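Local coordinates for protein phenylalanine--tRNA ligase beta subunit (Pyrococcus horikoshii, PDB 2CXI) that forms part of the tetrameric synthetase that charges tRNA(Phe) with phenylalanine at the expense of ATP, this chain being its N-terminal fragment, at residues E241-T252 / Y325-M333. Sequence-based numbering, arbitrary orientation.
Sequences EKVMLALNVMVT and YPAFRDDIM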
loop_
_atom_site.group_PDB
_atom_site.type_symbol
_atom_site.label_atom_id
_atom_site.label_comp_id
_atom_site.label_asym_id
_atom_site.label_seq_id
_atom_site.Cartn_x
_atom_site.Cartn_y
_atom_site.Cartn_z
ATOM N N GLU A 241 13.162 28.633 -1.167
ATOM C CA GLU A 241 12.354 29.806 -0.826
ATOM C C GLU A 241 11.676 30.369 -2.045
ATOM O O GLU A 241 10.518 30.827 -1.942
ATOM C CB GLU A 241 13.221 30.928 -0.196
ATOM C CG GLU A 241 12.467 32.196 0.236
ATOM C CD GLU A 241 12.202 33.234 -0.872
ATOM O OE1 GLU A 241 13.009 33.360 -1.826
ATOM O OE2 GLU A 241 11.155 33.953 -0.779
ATOM N N LYS A 242 12.392 30.385 -3.175
ATOM C CA LYS A 242 11.838 30.972 -4.398
ATOM C C LYS A 242 10.684 30.142 -5.012
ATOM O O LYS A 242 9.648 30.704 -5.419
ATOM C CB LYS A 242 12.922 31.243 -5.446
ATOM C CG LYS A 242 13.714 32.550 -5.193
ATOM C CD LYS A 242 14.540 32.934 -6.429
ATOM C CE LYS A 242 13.634 33.139 -7.620
ATOM N NZ LYS A 242 13.359 34.587 -7.774
ATOM N N VAL A 243 10.854 28.826 -5.044
ATOM C CA VAL A 243 9.785 27.934 -5.560
ATOM C C VAL A 243 8.567 27.932 -4.639
ATOM O O VAL A 243 7.424 27.811 -5.107
ATOM C CB VAL A 243 10.306 26.549 -5.912
ATOM C CG1 VAL A 243 11.371 26.668 -7.071
ATOM C CG2 VAL A 243 10.909 25.812 -4.672
HETATM N N MSE A 244 8.793 28.109 -3.336
HETATM C CA MSE A 244 7.672 28.197 -2.389
HETATM C C MSE A 244 6.877 29.489 -2.525
HETATM O O MSE A 244 5.674 29.477 -2.446
HETATM C CB MSE A 244 8.181 28.044 -0.967
HETATM C CG MSE A 244 8.727 26.659 -0.733
HETATM SE SE MSE A 244 7.309 25.486 -0.137
HETATM C CE MSE A 244 7.288 26.024 1.808
ATOM N N LEU A 245 7.570 30.598 -2.722
ATOM C CA LEU A 245 6.889 31.877 -2.994
ATOM C C LEU A 245 5.969 31.738 -4.201
ATOM O O LEU A 245 4.785 32.066 -4.117
ATOM C CB LEU A 245 7.915 33.002 -3.208
ATOM C CG LEU A 245 7.373 34.439 -3.219
ATOM C CD1 LEU A 245 6.679 34.788 -4.578
ATOM C CD2 LEU A 245 6.500 34.712 -1.986
ATOM N N ALA A 246 6.523 31.216 -5.304
ATOM C CA ALA A 246 5.788 31.055 -6.554
ATOM C C ALA A 246 4.562 30.109 -6.362
ATOM O O ALA A 246 3.428 30.372 -6.825
ATOM C CB ALA A 246 6.729 30.493 -7.602
ATOM N N LEU A 247 4.771 29.029 -5.627
ATOM C CA LEU A 247 3.666 28.095 -5.347
ATOM C C LEU A 247 2.566 28.807 -4.538
ATOM O O LEU A 247 1.364 28.648 -4.805
ATOM C CB LEU A 247 4.212 26.914 -4.515
ATOM C CG LEU A 247 3.160 25.856 -4.141
ATOM C CD1 LEU A 247 2.723 25.080 -5.463
ATOM C CD2 LEU A 247 3.707 24.885 -3.057
ATOM N N ASN A 248 2.984 29.588 -3.539
ATOM C CA ASN A 248 2.075 30.330 -2.720
ATOM C C ASN A 248 1.238 31.299 -3.540
ATOM O O ASN A 248 0.035 31.416 -3.313
ATOM C CB ASN A 248 2.812 31.061 -1.603
ATOM C CG ASN A 248 3.443 30.078 -0.542
ATOM O OD1 ASN A 248 4.239 30.490 0.330
ATOM N ND2 ASN A 248 3.047 28.840 -0.600
ATOM N N VAL A 249 1.891 32.024 -4.453
ATOM C CA VAL A 249 1.171 32.912 -5.362
ATOM C C VAL A 249 0.109 32.110 -6.182
ATOM O O VAL A 249 -1.056 32.495 -6.242
ATOM C CB VAL A 249 2.175 33.701 -6.262
ATOM C CG1 VAL A 249 1.444 34.387 -7.442
ATOM C CG2 VAL A 249 2.974 34.724 -5.402
HETATM N N MSE A 250 0.518 30.998 -6.791
HETATM C CA MSE A 250 -0.389 30.154 -7.615
HETATM C C MSE A 250 -1.607 29.686 -6.826
HETATM O O MSE A 250 -2.737 29.805 -7.301
HETATM C CB MSE A 250 0.321 28.905 -8.176
HETATM C CG MSE A 250 1.397 29.156 -9.227
HETATM SE SE MSE A 250 0.689 30.088 -10.896
HETATM C CE MSE A 250 -0.978 29.195 -11.123
ATOM N N VAL A 251 -1.381 29.083 -5.655
ATOM C CA VAL A 251 -2.513 28.526 -4.894
ATOM C C VAL A 251 -3.440 29.588 -4.279
ATOM O O VAL A 251 -4.632 29.352 -4.168
ATOM C CB VAL A 251 -2.055 27.507 -3.770
ATOM C CG1 VAL A 251 -1.155 26.407 -4.358
ATOM C CG2 VAL A 251 -1.324 28.213 -2.617
ATOM N N THR A 252 -2.895 30.735 -3.848
ATOM C CA THR A 252 -3.757 31.792 -3.344
ATOM C C THR A 252 -4.539 32.468 -4.466
ATOM O O THR A 252 -5.671 32.880 -4.244
ATOM C CB THR A 252 -3.022 32.821 -2.446
ATOM O OG1 THR A 252 -1.952 33.442 -3.170
ATOM C CG2 THR A 252 -2.329 32.102 -1.220
ATOM N N TYR A 325 1.795 39.188 7.725
ATOM C CA TYR A 325 1.425 39.454 6.335
ATOM C C TYR A 325 1.390 38.155 5.536
ATOM O O TYR A 325 1.944 37.124 5.988
ATOM C CB TYR A 325 2.374 40.514 5.731
ATOM C CG TYR A 325 3.852 40.104 5.661
ATOM C CD1 TYR A 325 4.723 40.348 6.733
ATOM C CD2 TYR A 325 4.371 39.506 4.516
ATOM C CE1 TYR A 325 6.104 40.018 6.659
ATOM C CE2 TYR A 325 5.722 39.161 4.423
ATOM C CZ TYR A 325 6.589 39.418 5.493
ATOM O OH TYR A 325 7.930 39.059 5.381
ATOM N N PRO A 326 0.710 38.171 4.380
ATOM C CA PRO A 326 0.437 36.932 3.611
ATOM C C PRO A 326 1.718 36.233 3.158
ATOM O O PRO A 326 2.707 36.903 2.837
ATOM C CB PRO A 326 -0.315 37.438 2.380
ATOM C CG PRO A 326 -0.884 38.768 2.794
ATOM C CD PRO A 326 0.100 39.365 3.742
ATOM N N ALA A 327 1.709 34.896 3.168
ATOM C CA ALA A 327 2.877 34.088 2.757
ATOM C C ALA A 327 3.149 34.193 1.255
ATOM O O ALA A 327 4.183 33.703 0.790
ATOM C CB ALA A 327 2.652 32.601 3.129
ATOM N N PHE A 328 2.223 34.797 0.499
ATOM C CA PHE A 328 2.446 35.063 -0.957
ATOM C C PHE A 328 3.366 36.295 -1.244
ATOM O O PHE A 328 3.680 36.585 -2.407
ATOM C CB PHE A 328 1.115 35.098 -1.760
ATOM C CG PHE A 328 0.139 36.197 -1.346
ATOM C CD1 PHE A 328 -1.103 35.856 -0.831
ATOM C CD2 PHE A 328 0.438 37.559 -1.523
ATOM C CE1 PHE A 328 -2.021 36.831 -0.442
ATOM C CE2 PHE A 328 -0.480 38.554 -1.171
ATOM C CZ PHE A 328 -1.716 38.197 -0.615
ATOM N N ARG A 329 3.794 36.992 -0.173
ATOM C CA ARG A 329 4.746 38.110 -0.277
ATOM C C ARG A 329 6.111 37.708 0.262
ATOM O O ARG A 329 6.209 37.007 1.278
ATOM C CB ARG A 329 4.271 39.330 0.526
ATOM C CG ARG A 329 3.017 40.055 0.009
ATOM C CD ARG A 329 2.761 41.324 0.762
ATOM N NE ARG A 329 3.811 42.351 0.605
ATOM C CZ ARG A 329 3.658 43.604 1.058
ATOM N NH1 ARG A 329 2.529 43.935 1.706
ATOM N NH2 ARG A 329 4.612 44.512 0.891
ATOM N N ASP A 330 7.163 38.123 -0.424
ATOM C CA ASP A 330 8.496 37.966 0.119
ATOM C C ASP A 330 9.346 39.225 -0.125
ATOM O O ASP A 330 10.575 39.173 -0.050
ATOM C CB ASP A 330 9.181 36.660 -0.380
ATOM C CG ASP A 330 9.756 36.782 -1.799
ATOM O OD1 ASP A 330 9.438 37.787 -2.512
ATOM O OD2 ASP A 330 10.533 35.906 -2.285
ATOM N N ASP A 331 8.683 40.354 -0.382
ATOM C CA ASP A 331 9.359 41.611 -0.648
ATOM C C ASP A 331 9.688 42.429 0.600
ATOM O O ASP A 331 10.448 43.389 0.507
ATOM C CB ASP A 331 8.512 42.509 -1.569
ATOM C CG ASP A 331 7.146 42.819 -0.988
ATOM O OD1 ASP A 331 6.455 41.866 -0.520
ATOM O OD2 ASP A 331 6.675 43.988 -0.955
ATOM N N ILE A 332 9.115 42.084 1.747
ATOM C CA ILE A 332 9.342 42.844 2.975
ATOM C C ILE A 332 10.667 42.425 3.603
ATOM O O ILE A 332 10.881 41.235 3.856
ATOM C CB ILE A 332 8.179 42.652 3.950
ATOM C CG1 ILE A 332 6.902 43.285 3.385
ATOM C CG2 ILE A 332 8.505 43.280 5.307
ATOM C CD1 ILE A 332 5.660 42.830 4.093
HETATM N N MSE A 333 11.566 43.395 3.811
HETATM C CA MSE A 333 12.912 43.141 4.364
HETATM C C MSE A 333 13.266 44.150 5.462
HETATM O O MSE A 333 13.855 43.797 6.478
HETATM C CB MSE A 333 13.966 43.246 3.258
HETATM C CG MSE A 333 14.584 41.949 2.771
HETATM SE SE MSE A 333 15.296 42.106 0.942
HETATM C CE MSE A 333 16.888 41.040 1.184
#
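The hydroxyl of Thr252, which lies obliquely beside the Phe328 ring with OG1 3.5 Å from Phe328 CD1, donates to Asn248 O (OG1 to O 2.8 Å), which also accepts from Thr252 N on the other side of its carbonyl plane. The contact exemplifies packing of a helix, here 240-255 of the B3/4 domain, against a turn of the B5 domain, the type I turn Pro326-Arg329 that follows strand 320-325. With CG between its backbone N and carbonyl carbon (chi1 62°), the Phe328 ring has Pro326 CB 3.3 Å above one face, offset toward the rim. Val249 CG2 packs 4.1 Å from Phe328 CB, the two side chains crossing at about a right angle. One turn earlier in the helix, Leu245 lays CD2 against the turn's backbone, 3.4 Å from Phe328 O, and its CG against the Asp330 carboxylate. Arg329, whose CB points away from the helix, holds Asp331 side-on with NE and NH2, and NH2 also bridges to Asp341; both aspartates are predicted magnesium ligands. Near the N-terminal end of the helix, the carboxylates of Glu241 and Asp330 are nearly coplanar, and Glu241 OE2 lies 2.5 Å from Asp330 OD2, so close that one of the two acids probably holds a proton.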